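Local coordinates for glutamine amidotransferase domain-containing protein (Streptococcus mutans, PDB 3L7N), which is probably a type 1 glutamine amidotransferase, expected to release ammonia from glutamine for transfer to an acceptor substrate that has not been identified, at residues Leu76-Ala81 / Gly98-Ala103; Ile113-Ile118 / Phe216-Met221; Gly140-Asp145 / Ala188-Gln193; Ile166-Phe169 / Gln173-Phe176. One frame throughout, in Å; residues are numbered along the deposited sequence.

Interaction 1 (Leu76-Ala81 / Gly98-Ala103); sequences LIQKAA and GVAYGA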
loop_
_atom_site.group_PDB
_atom_site.type_symbol
_atom_site.label_atom_id
_atom_site.label_comp_id
_atom_site.label_asym_id
_atom_site.label_seq_id
_atom_site.Cartn_x
_atom_site.Cartn_y
_atom_site.Cartn_z
ATOM N N LEU A 76 -2.242 -12.875 -10.472
ATOM C CA LEU A 76 -2.520 -13.458 -9.138
ATOM C C LEU A 76 -3.639 -12.619 -8.444
ATOM O O LEU A 76 -4.629 -13.191 -7.890
ATOM C CB LEU A 76 -1.242 -13.547 -8.288
ATOM C CG LEU A 76 -1.464 -13.777 -6.831
ATOM C CD1 LEU A 76 -1.759 -15.189 -6.539
ATOM C CD2 LEU A 76 -0.282 -13.341 -6.070
ATOM N N ILE A 77 -3.552 -11.260 -8.562
ATOM C CA ILE A 77 -4.657 -10.393 -8.058
ATOM C C ILE A 77 -6.035 -10.765 -8.725
ATOM O O ILE A 77 -7.035 -10.966 -8.043
ATOM C CB ILE A 77 -4.383 -8.946 -8.236
ATOM C CG1 ILE A 77 -3.344 -8.466 -7.256
ATOM C CG2 ILE A 77 -5.632 -8.152 -7.987
ATOM C CD1 ILE A 77 -2.500 -7.410 -7.819
ATOM N N GLN A 78 -6.050 -10.902 -10.031
ATOM C CA GLN A 78 -7.264 -11.197 -10.695
ATOM C C GLN A 78 -7.859 -12.511 -10.263
ATOM O O GLN A 78 -9.110 -12.596 -10.060
ATOM C CB GLN A 78 -7.056 -11.191 -12.159
ATOM C CG GLN A 78 -6.747 -9.912 -12.686
ATOM C CD GLN A 78 -6.262 -10.008 -14.022
ATOM O OE1 GLN A 78 -6.213 -9.047 -14.727
ATOM N NE2 GLN A 78 -5.894 -11.197 -14.422
ATOM N N LYS A 79 -6.997 -13.584 -10.158
ATOM C CA LYS A 79 -7.470 -14.900 -9.623
ATOM C C LYS A 79 -8.020 -14.702 -8.268
ATOM O O LYS A 79 -9.087 -15.209 -7.940
ATOM C CB LYS A 79 -6.348 -15.958 -9.596
ATOM C CG LYS A 79 -5.709 -16.283 -11.059
ATOM C CD LYS A 79 -4.858 -17.650 -11.077
ATOM C CE LYS A 79 -5.783 -18.988 -10.778
ATOM N NZ LYS A 79 -5.040 -20.103 -9.935
ATOM N N ALA A 80 -7.342 -13.915 -7.464
ATOM C CA ALA A 80 -7.771 -13.767 -6.108
ATOM C C ALA A 80 -9.183 -13.075 -6.058
ATOM O O ALA A 80 -10.125 -13.608 -5.478
ATOM C CB ALA A 80 -6.697 -12.973 -5.271
ATOM N N ALA A 81 -9.294 -11.920 -6.732
ATOM C CA ALA A 81 -10.585 -11.165 -6.860
ATOM C C ALA A 81 -11.717 -12.065 -7.360
ATOM O O ALA A 81 -12.834 -12.033 -6.828
ATOM C CB ALA A 81 -10.410 -9.965 -7.804
ATOM N N GLY A 98 -4.843 -1.629 -9.515
ATOM C CA GLY A 98 -5.431 -0.836 -10.535
ATOM C C GLY A 98 -5.384 -1.545 -11.888
ATOM O O GLY A 98 -6.450 -1.692 -12.594
ATOM N N VAL A 99 -4.170 -2.001 -12.264
ATOM C CA VAL A 99 -3.968 -2.671 -13.515
ATOM C C VAL A 99 -4.810 -3.882 -13.546
ATOM O O VAL A 99 -5.442 -4.137 -14.510
ATOM C CB VAL A 99 -2.499 -3.038 -13.736
ATOM C CG1 VAL A 99 -2.324 -3.796 -15.005
ATOM C CG2 VAL A 99 -1.678 -1.818 -13.777
ATOM N N ALA A 100 -4.866 -4.619 -12.443
ATOM C CA ALA A 100 -5.593 -5.890 -12.451
ATOM C C ALA A 100 -7.056 -5.659 -12.792
ATOM O O ALA A 100 -7.679 -6.486 -13.404
ATOM C CB ALA A 100 -5.467 -6.582 -11.148
ATOM N N TYR A 101 -7.570 -4.498 -12.380
ATOM C CA TYR A 101 -9.012 -4.131 -12.498
ATOM C C TYR A 101 -9.312 -3.250 -13.738
ATOM O O TYR A 101 -10.428 -2.717 -13.855
ATOM C CB TYR A 101 -9.460 -3.388 -11.258
ATOM C CG TYR A 101 -9.846 -4.308 -10.136
ATOM C CD1 TYR A 101 -11.083 -4.919 -10.126
ATOM C CD2 TYR A 101 -8.938 -4.621 -9.083
ATOM C CE1 TYR A 101 -11.484 -5.783 -9.068
ATOM C CE2 TYR A 101 -9.331 -5.459 -8.026
ATOM C CZ TYR A 101 -10.624 -6.043 -8.047
ATOM O OH TYR A 101 -11.035 -6.883 -7.071
ATOM N N GLY A 102 -8.307 -3.084 -14.636
ATOM C CA GLY A 102 -8.526 -2.594 -15.935
ATOM C C GLY A 102 -7.977 -1.218 -16.181
ATOM O O GLY A 102 -8.080 -0.723 -17.259
ATOM N N ALA A 103 -7.344 -0.594 -15.213
ATOM C CA ALA A 103 -6.806 0.743 -15.423
ATOM C C ALA A 103 -5.322 0.844 -15.233
ATOM O O ALA A 103 -4.821 0.452 -14.241
ATOM C CB ALA A 103 -7.445 1.661 -14.513
#

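Interaction 2 (Ile113-Ile118 / Phe216-Met221); sequences IGNYLI and FDYSSM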
loop_
_atom_site.group_PDB
_atom_site.type_symbol
_atom_site.label_atom_id
_atom_site.label_comp_id
_atom_site.label_asym_id
_atom_site.label_seq_id
_atom_site.Cartn_x
_atom_site.Cartn_y
_atom_site.Cartn_z
ATOM N N ILE A 113 6.524 12.308 0.315
ATOM C CA ILE A 113 7.462 11.533 1.112
ATOM C C ILE A 113 7.449 12.123 2.506
ATOM O O ILE A 113 8.038 13.137 2.734
ATOM C CB ILE A 113 8.898 11.667 0.548
ATOM C CG1 ILE A 113 9.005 11.043 -0.848
ATOM C CG2 ILE A 113 9.870 11.101 1.494
ATOM C CD1 ILE A 113 10.412 10.878 -1.332
ATOM N N GLY A 114 6.701 11.541 3.398
ATOM C CA GLY A 114 6.626 12.065 4.697
ATOM C C GLY A 114 5.293 11.852 5.238
ATOM O O GLY A 114 4.547 11.106 4.701
ATOM N N ASN A 115 4.966 12.525 6.323
ATOM C CA ASN A 115 3.671 12.326 6.939
ATOM C C ASN A 115 2.720 13.489 6.687
ATOM O O ASN A 115 2.933 14.578 7.180
ATOM C CB ASN A 115 3.812 12.023 8.437
ATOM C CG ASN A 115 4.686 10.836 8.701
ATOM O OD1 ASN A 115 5.748 10.970 9.254
ATOM N ND2 ASN A 115 4.255 9.661 8.247
ATOM N N TYR A 116 1.701 13.246 5.838
ATOM C CA TYR A 116 0.739 14.288 5.453
ATOM C C TYR A 116 -0.716 13.880 5.687
ATOM O O TYR A 116 -1.026 12.696 5.885
ATOM C CB TYR A 116 0.960 14.729 4.039
ATOM C CG TYR A 116 2.314 15.335 3.807
ATOM C CD1 TYR A 116 2.584 16.660 4.174
ATOM C CD2 TYR A 116 3.326 14.605 3.206
ATOM C CE1 TYR A 116 3.825 17.218 3.952
ATOM C CE2 TYR A 116 4.561 15.172 2.940
ATOM C CZ TYR A 116 4.816 16.465 3.336
ATOM O OH TYR A 116 6.074 17.005 3.129
ATOM N N LEU A 117 -1.586 14.875 5.797
ATOM C CA LEU A 117 -2.992 14.599 5.903
ATOM C C LEU A 117 -3.460 13.939 4.652
ATOM O O LEU A 117 -3.045 14.292 3.559
ATOM C CB LEU A 117 -3.800 15.891 6.138
ATOM C CG LEU A 117 -3.897 16.482 7.551
ATOM C CD1 LEU A 117 -4.332 17.967 7.445
ATOM C CD2 LEU A 117 -4.880 15.675 8.482
ATOM N N ILE A 118 -4.265 12.931 4.824
ATOM C CA ILE A 118 -5.195 12.508 3.807
ATOM C C ILE A 118 -6.570 12.885 4.351
ATOM O O ILE A 118 -6.709 13.145 5.589
ATOM C CB ILE A 118 -5.127 10.922 3.555
ATOM C CG1 ILE A 118 -5.352 10.168 4.858
ATOM C CG2 ILE A 118 -3.765 10.520 2.889
ATOM C CD1 ILE A 118 -6.092 8.934 4.713
ATOM N N PHE A 216 8.929 11.372 14.224
ATOM C CA PHE A 216 7.466 11.470 14.208
ATOM C C PHE A 216 6.841 10.284 14.989
ATOM O O PHE A 216 7.478 9.276 15.168
ATOM C CB PHE A 216 6.959 11.529 12.737
ATOM C CG PHE A 216 5.501 11.701 12.618
ATOM C CD1 PHE A 216 4.945 12.962 12.492
ATOM C CD2 PHE A 216 4.629 10.570 12.667
ATOM C CE1 PHE A 216 3.468 13.127 12.439
ATOM C CE2 PHE A 216 3.184 10.709 12.592
ATOM C CZ PHE A 216 2.616 11.970 12.482
ATOM N N ASP A 217 5.643 10.452 15.520
ATOM C CA ASP A 217 5.026 9.361 16.254
ATOM C C ASP A 217 3.952 8.616 15.418
ATOM O O ASP A 217 2.843 9.177 15.142
ATOM C CB ASP A 217 4.415 9.847 17.551
ATOM C CG ASP A 217 3.670 8.706 18.329
ATOM O OD1 ASP A 217 3.363 7.669 17.736
ATOM O OD2 ASP A 217 3.409 8.857 19.519
ATOM N N TYR A 218 4.219 7.313 15.121
ATOM C CA TYR A 218 3.411 6.563 14.173
ATOM C C TYR A 218 2.269 5.798 14.766
ATOM O O TYR A 218 1.593 5.092 14.055
ATOM C CB TYR A 218 4.276 5.634 13.340
ATOM C CG TYR A 218 5.202 6.334 12.455
ATOM C CD1 TYR A 218 4.798 6.729 11.179
ATOM C CD2 TYR A 218 6.522 6.648 12.876
ATOM C CE1 TYR A 218 5.687 7.442 10.293
ATOM C CE2 TYR A 218 7.429 7.322 12.020
ATOM C CZ TYR A 218 6.987 7.746 10.729
ATOM O OH TYR A 218 7.829 8.474 9.896
ATOM N N SER A 219 2.013 5.934 16.039
ATOM C CA SER A 219 1.033 5.026 16.684
ATOM C C SER A 219 -0.402 5.258 16.239
ATOM O O SER A 219 -1.281 4.355 16.412
ATOM C CB SER A 219 1.121 5.055 18.243
ATOM O OG SER A 219 1.776 6.246 18.726
ATOM N N SER A 220 -0.699 6.460 15.734
ATOM C CA SER A 220 -2.076 6.767 15.380
ATOM C C SER A 220 -2.450 6.219 14.054
ATOM O O SER A 220 -3.525 5.627 13.920
ATOM C CB SER A 220 -2.338 8.240 15.437
ATOM O OG SER A 220 -2.098 8.698 16.740
ATOM N N MET A 221 -1.563 6.374 13.049
ATOM C CA MET A 221 -1.750 5.632 11.775
ATOM C C MET A 221 -1.823 4.110 11.929
ATOM O O MET A 221 -2.774 3.519 11.454
ATOM C CB MET A 221 -0.794 6.036 10.671
ATOM C CG MET A 221 0.439 6.521 11.076
ATOM S SD MET A 221 1.507 6.436 9.677
ATOM C CE MET A 221 2.194 8.071 9.636
#

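Interaction 3 (Gly140-Asp145 / Ala188-Gln193); sequences GHWHGD and AALIAQ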
loop_
_atom_site.group_PDB
_atom_site.type_symbol
_atom_site.label_atom_id
_atom_site.label_comp_id
_atom_site.label_asym_id
_atom_site.label_seq_id
_atom_site.Cartn_x
_atom_site.Cartn_y
_atom_site.Cartn_z
ATOM N N GLY A 140 1.474 8.143 6.504
ATOM C CA GLY A 140 2.767 8.137 5.787
ATOM C C GLY A 140 2.624 8.146 4.256
ATOM O O GLY A 140 1.611 7.732 3.728
ATOM N N HIS A 141 3.647 8.617 3.563
ATOM C CA HIS A 141 3.623 8.669 2.113
ATOM C C HIS A 141 4.981 8.413 1.635
ATOM O O HIS A 141 5.942 8.898 2.235
ATOM C CB HIS A 141 3.178 10.073 1.603
ATOM C CG HIS A 141 1.804 10.434 1.993
ATOM N ND1 HIS A 141 1.506 10.995 3.217
ATOM C CD2 HIS A 141 0.626 10.217 1.380
ATOM C CE1 HIS A 141 0.195 11.097 3.346
ATOM N NE2 HIS A 141 -0.365 10.630 2.241
ATOM N N TRP A 142 5.099 7.670 0.518
ATOM C CA TRP A 142 6.385 7.515 -0.161
ATOM C C TRP A 142 6.269 7.158 -1.668
ATOM O O TRP A 142 6.749 6.118 -2.077
ATOM C CB TRP A 142 7.250 6.481 0.550
ATOM C CG TRP A 142 8.692 6.762 0.431
ATOM C CD1 TRP A 142 9.459 6.675 -0.705
ATOM C CD2 TRP A 142 9.582 7.188 1.493
ATOM N NE1 TRP A 142 10.776 7.055 -0.419
ATOM C CE2 TRP A 142 10.872 7.368 0.917
ATOM C CE3 TRP A 142 9.417 7.411 2.871
ATOM C CZ2 TRP A 142 11.984 7.727 1.678
ATOM C CZ3 TRP A 142 10.505 7.817 3.608
ATOM C CH2 TRP A 142 11.781 7.966 3.011
ATOM N N HIS A 143 5.744 8.078 -2.495
ATOM C CA HIS A 143 5.510 7.743 -3.920
ATOM C C HIS A 143 5.785 8.830 -4.888
ATOM O O HIS A 143 5.893 9.973 -4.538
ATOM C CB HIS A 143 4.109 7.307 -4.126
ATOM C CG HIS A 143 3.120 8.394 -3.925
ATOM N ND1 HIS A 143 2.949 9.022 -2.712
ATOM C CD2 HIS A 143 2.247 8.974 -4.777
ATOM C CE1 HIS A 143 1.985 9.917 -2.810
ATOM N NE2 HIS A 143 1.535 9.903 -4.052
ATOM N N GLY A 144 5.839 8.441 -6.146
ATOM C CA GLY A 144 5.906 9.355 -7.243
ATOM C C GLY A 144 4.770 9.089 -8.190
ATOM O O GLY A 144 4.389 9.967 -8.966
ATOM N N ASP A 145 4.192 7.872 -8.097
ATOM C CA ASP A 145 3.078 7.456 -8.955
ATOM C C ASP A 145 1.807 7.197 -8.124
ATOM O O ASP A 145 1.802 7.407 -6.910
ATOM C CB ASP A 145 3.448 6.224 -9.726
ATOM C CG ASP A 145 4.432 6.497 -10.794
ATOM O OD1 ASP A 145 4.699 7.671 -11.088
ATOM O OD2 ASP A 145 4.979 5.539 -11.343
ATOM N N ALA A 188 13.325 4.397 8.985
ATOM C CA ALA A 188 14.804 4.320 8.953
ATOM C C ALA A 188 15.276 3.659 7.688
ATOM O O ALA A 188 16.194 4.189 6.986
ATOM C CB ALA A 188 15.314 3.577 10.143
ATOM N N ALA A 189 14.676 2.490 7.351
ATOM C CA ALA A 189 15.211 1.691 6.211
ATOM C C ALA A 189 14.966 2.428 4.879
ATOM O O ALA A 189 15.856 2.422 3.954
ATOM C CB ALA A 189 14.639 0.265 6.193
ATOM N N LEU A 190 13.820 3.150 4.811
ATOM C CA LEU A 190 13.472 3.907 3.611
ATOM C C LEU A 190 14.405 5.057 3.413
ATOM O O LEU A 190 14.963 5.245 2.293
ATOM C CB LEU A 190 12.002 4.371 3.636
ATOM C CG LEU A 190 11.054 3.258 3.135
ATOM C CD1 LEU A 190 9.641 3.410 3.634
ATOM C CD2 LEU A 190 11.125 3.117 1.640
ATOM N N ILE A 191 14.687 5.780 4.498
ATOM C CA ILE A 191 15.679 6.882 4.438
ATOM C C ILE A 191 17.036 6.396 3.945
ATOM O O ILE A 191 17.678 7.074 3.169
ATOM C CB ILE A 191 15.816 7.612 5.799
ATOM C CG1 ILE A 191 14.537 8.388 6.108
ATOM C CG2 ILE A 191 17.068 8.533 5.816
ATOM C CD1 ILE A 191 14.345 8.674 7.540
ATOM N N ALA A 192 17.439 5.183 4.374
ATOM C CA ALA A 192 18.743 4.622 4.014
ATOM C C ALA A 192 18.808 4.333 2.572
ATOM O O ALA A 192 19.847 4.400 1.983
ATOM C CB ALA A 192 19.019 3.388 4.807
ATOM N N GLN A 193 17.662 3.998 1.978
ATOM C CA GLN A 193 17.597 3.726 0.504
ATOM C C GLN A 193 17.508 5.009 -0.377
ATOM O O GLN A 193 17.895 4.991 -1.541
ATOM C CB GLN A 193 16.461 2.735 0.155
ATOM C CG GLN A 193 16.740 1.949 -1.142
ATOM C CD GLN A 193 18.059 0.999 -1.040
ATOM O OE1 GLN A 193 18.593 0.733 0.075
ATOM N NE2 GLN A 193 18.524 0.506 -2.189
#

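Interaction 4 (Ile166-Phe169 / Gln173-Phe176); sequences IIKF and QYAF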
loop_
_atom_site.group_PDB
_atom_site.type_symbol
_atom_site.label_atom_id
_atom_site.label_comp_id
_atom_site.label_asym_id
_atom_site.label_seq_id
_atom_site.Cartn_x
_atom_site.Cartn_y
_atom_site.Cartn_z
ATOM N N ILE A 166 -6.788 6.234 -1.180
ATOM C CA ILE A 166 -7.396 4.997 -0.826
ATOM C C ILE A 166 -8.489 4.743 -1.851
ATOM O O ILE A 166 -9.155 5.706 -2.300
ATOM C CB ILE A 166 -8.035 5.101 0.468
ATOM C CG1 ILE A 166 -7.000 5.352 1.567
ATOM C CG2 ILE A 166 -8.814 3.881 0.751
ATOM C CD1 ILE A 166 -7.628 5.434 2.966
ATOM N N ILE A 167 -8.627 3.475 -2.313
ATOM C CA ILE A 167 -9.554 3.147 -3.418
ATOM C C ILE A 167 -10.247 1.852 -3.100
ATOM O O ILE A 167 -9.630 0.945 -2.567
ATOM C CB ILE A 167 -8.833 3.025 -4.762
ATOM C CG1 ILE A 167 -8.182 4.319 -5.145
ATOM C CG2 ILE A 167 -9.816 2.503 -5.903
ATOM C CD1 ILE A 167 -7.369 4.193 -6.440
ATOM N N LYS A 168 -11.544 1.780 -3.351
ATOM C CA LYS A 168 -12.223 0.570 -3.205
ATOM C C LYS A 168 -12.534 0.065 -4.550
ATOM O O LYS A 168 -13.376 0.663 -5.282
ATOM C CB LYS A 168 -13.462 0.747 -2.446
ATOM C CG LYS A 168 -14.284 -0.538 -2.340
ATOM C CD LYS A 168 -15.614 -0.272 -1.630
ATOM C CE LYS A 168 -16.422 -1.513 -1.394
ATOM N NZ LYS A 168 -16.973 -1.482 0.078
ATOM N N PHE A 169 -11.838 -1.028 -4.923
ATOM C CA PHE A 169 -12.010 -1.740 -6.191
ATOM C C PHE A 169 -13.132 -2.755 -6.127
ATOM O O PHE A 169 -13.677 -3.145 -7.158
ATOM C CB PHE A 169 -10.722 -2.479 -6.543
ATOM C CG PHE A 169 -9.621 -1.589 -6.980
ATOM C CD1 PHE A 169 -9.557 -1.138 -8.299
ATOM C CD2 PHE A 169 -8.635 -1.184 -6.083
ATOM C CE1 PHE A 169 -8.515 -0.258 -8.728
ATOM C CE2 PHE A 169 -7.584 -0.315 -6.489
ATOM C CZ PHE A 169 -7.532 0.146 -7.816
ATOM N N GLN A 173 -11.879 -5.572 -1.489
ATOM C CA GLN A 173 -10.624 -5.435 -2.212
ATOM C C GLN A 173 -10.276 -3.964 -2.246
ATOM O O GLN A 173 -10.903 -3.198 -2.994
ATOM C CB GLN A 173 -10.751 -5.959 -3.660
ATOM C CG GLN A 173 -10.940 -7.466 -3.831
ATOM C CD GLN A 173 -12.348 -7.932 -3.495
ATOM O OE1 GLN A 173 -13.282 -7.158 -3.522
ATOM N NE2 GLN A 173 -12.474 -9.166 -3.072
ATOM N N TYR A 174 -9.297 -3.556 -1.390
ATOM C CA TYR A 174 -8.981 -2.120 -1.105
ATOM C C TYR A 174 -7.547 -1.850 -1.484
ATOM O O TYR A 174 -6.759 -2.756 -1.543
ATOM C CB TYR A 174 -9.156 -1.848 0.353
ATOM C CG TYR A 174 -10.552 -1.616 0.731
ATOM C CD1 TYR A 174 -11.024 -0.303 1.039
ATOM C CD2 TYR A 174 -11.487 -2.678 0.730
ATOM C CE1 TYR A 174 -12.408 -0.080 1.385
ATOM C CE2 TYR A 174 -12.875 -2.449 1.056
ATOM C CZ TYR A 174 -13.304 -1.163 1.379
ATOM O OH TYR A 174 -14.595 -0.986 1.684
ATOM N N ALA A 175 -7.208 -0.598 -1.733
ATOM C CA ALA A 175 -5.852 -0.227 -2.110
ATOM C C ALA A 175 -5.481 1.035 -1.371
ATOM O O ALA A 175 -6.288 1.897 -1.238
ATOM C CB ALA A 175 -5.770 -0.007 -3.538
ATOM N N PHE A 176 -4.273 1.087 -0.808
ATOM C CA PHE A 176 -3.773 2.283 -0.131
ATOM C C PHE A 176 -2.565 2.728 -0.865
ATOM O O PHE A 176 -1.582 1.975 -0.974
ATOM C CB PHE A 176 -3.396 1.964 1.327
ATOM C CG PHE A 176 -4.582 1.668 2.217
ATOM C CD1 PHE A 176 -4.997 2.578 3.150
ATOM C CD2 PHE A 176 -5.273 0.487 2.111
ATOM C CE1 PHE A 176 -6.137 2.283 4.033
ATOM C CE2 PHE A 176 -6.393 0.195 2.959
ATOM C CZ PHE A 176 -6.811 1.101 3.899
#

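Interaction 1 (Leu76-Ala81 / Gly98-Ala103)
The methyl of A100 sits against I77 and Q78, two neighbouring residues of helix 70-82. I77 meets it with its branch methyl, CG2 lying 3.5 Å from A100 CB, while Q78 comes alongside with its CG methylene, 3.9 Å from the same A100 CB. With chi1 of I77 at -73°, CG1 lies beside the backbone N and CG2 anti to it, and it is CG2 that meets A100; L51 of strand 48-51 also touches the side chain. One turn further along the helix, A81 CB packs on the phenol end of Y101, 3.9 Å from Y101 CZ, meeting the ring obliquely.

Y101 is placed by the end of helix 92-100. It is the first residue to leave helical angles, and the chain then closes in a Schellman motif: A103 N bonds to G98 O at 3.0 Å and G102 N to V99 O at 3.1 Å, with G102 at positive phi (110°). K152 NZ donates to Y101 O, and the Y101 ring meets that of F169 with the planes at a shallow angle. Helix 92-100 begins within a sequence that may form a nucleophile elbow, as in other members of this family.

Methyl and methylene groups thus carry most of this surface contact: the two alanines let the larger I77, Q78 and Y101 come close, and the packing between the helices is mainly apolar.

Interaction 2 (Ile113-Ile118 / Phe216-Met221)
N115 OD1 lies between two aromatic residues, 3.3 Å from Y218 OH and 3.5 Å from F216 CG. No hydrogen bond crosses the contact, and Y218 OH is bonded instead to the carbonyl oxygen of M213. Over F216 the amide is stacked, its plane 28° from that of the ring, with OD1 above one face and offset toward the rim. N115 CB adds a CH-pi contact 4.1 Å from the F216 ring centroid, almost on the ring normal. Against Y218 the amide stands steeply, the two planes 70° apart, and the M221 methyl packs against the amide, CE lying 3.8 Å from N115 CG. For F216, CG anti to the backbone N (chi1 -177°) brings the ring face over N115.

The three residues that meet the amide are held where a loop enters helix 219-233. There D217 OD1 accepts from S219 N at 2.8 Å in a nearly straight capping bond at the entry to the helix. N115 lies on strand 115-120, just after the chain turns its corner at G114. The contact thereby lays the capped start of the C-terminal helix against a strand of the mixed central sheet, an alpha/beta architecture in keeping with type 1 glutamine amidotransferases.

Interaction 3 (Gly140-Asp145 / Ala188-Gln193)
The six-membered end of the W142 indole reaches helix 184-193, one face covered by L190 CB. L190 CB is 3.7 Å from the ring centroid and 14° off the normal, a CH-pi contact by its geometry, and its nearest ring atom is W142 CH2, also at 3.7 Å. L190 CD1 runs back beside the ring, 4.1 Å from W142 CE3, the two side chains pointing in opposing directions. The CH2 corner also meets the start of the next residue: I191 N is 3.9 Å from W142 CH2, approaching obliquely, and I191 CG1 is 4.2 Å from the same W142 CH2. The helix backbone directs L190 CB at the ring; chi1 of -84°, with CG beside the backbone N, sets only where CG and CD1 run.

W142 lies in a classic beta bulge of strand 136-143, where W142 and H143 both face E112 of strand 106-113. At G144 the chain then turns a corner. In this alpha/beta fold the contact joins the bulged part of the central sheet, beside strand 106-113, to helix 184-193 packed against it.

The pyrrole nitrogen is satisfied beyond the helix segment, W142 NE1 bonding to OE1 of E194, which directly follows Q193 in the chain. I113 and M213 also touch the indole, and F182 packs on L190. I191, whose CB points away from the strand, packs on A210 and Q214 of helix 210-214.

Interaction 4 (Ile166-Phe169 / Gln173-Phe176)
Strands 166-169 and 173-176 run antiparallel, their axes 4.8 Å apart at 159°, with I167 and A175 as the hydrogen-bonded pair: I167 N to A175 O and A175 N to I167 O, each 3.0 Å. A third bond, F169 N to Q173 O at 3.1 Å, is more bent (136° at the hydrogen) and lies nearer the turn.

K168 and Y174 form a non-hydrogen-bonded pair, and the lysine chain crosses the phenol. K168 CG, anti to the backbone N (chi1 176°), rests over one ring face, 4.2 Å from the Y174 centroid, and the bend at the end of the chain returns NZ to Y174 OH at 2.9 Å. That hydroxyl also bonds OD2 of D127, so the lysine and the carboxylate, if both are charged, would be bridged through it. On the same face I166 and F176 lie side by side, I166 CD1 reaching 3.6 Å from F176 CE1. On the other face A175 CB meets the F169 ring at its edge, 3.5 Å from F169 CE2, while I167 CG2 lies over that ring.

The hairpin is built into the middle of the sheet, strand 154-158 bonding to its first strand and strand 86-90 to its second. Helix 92-100 packs on A175 and F169 through A94 and M97, and F228 of helix 219-233 sets edge-to-face rings against Y174 and F176.

Overall arrangement
Interaction 4 is the central, buried contact and the only one of the four with backbone bonds across it; interactions 1, 2 and 3 join helices to other elements by side-chain packing. Interaction 1, at the surface between two helices, touches interaction 4, where Y101 packs on F169 and Q173. Interactions 2 and 3, one buried and the other partly so, meet on the adjacent strands 115-120 and 136-143, with a probable bond from G114 N to H141 O. Both use an aromatic face, covered by an asparagine amide in one and by a leucine in the other. Interaction 1 lies across the chain's centre from both, its centre 28 Å from that of interaction 2.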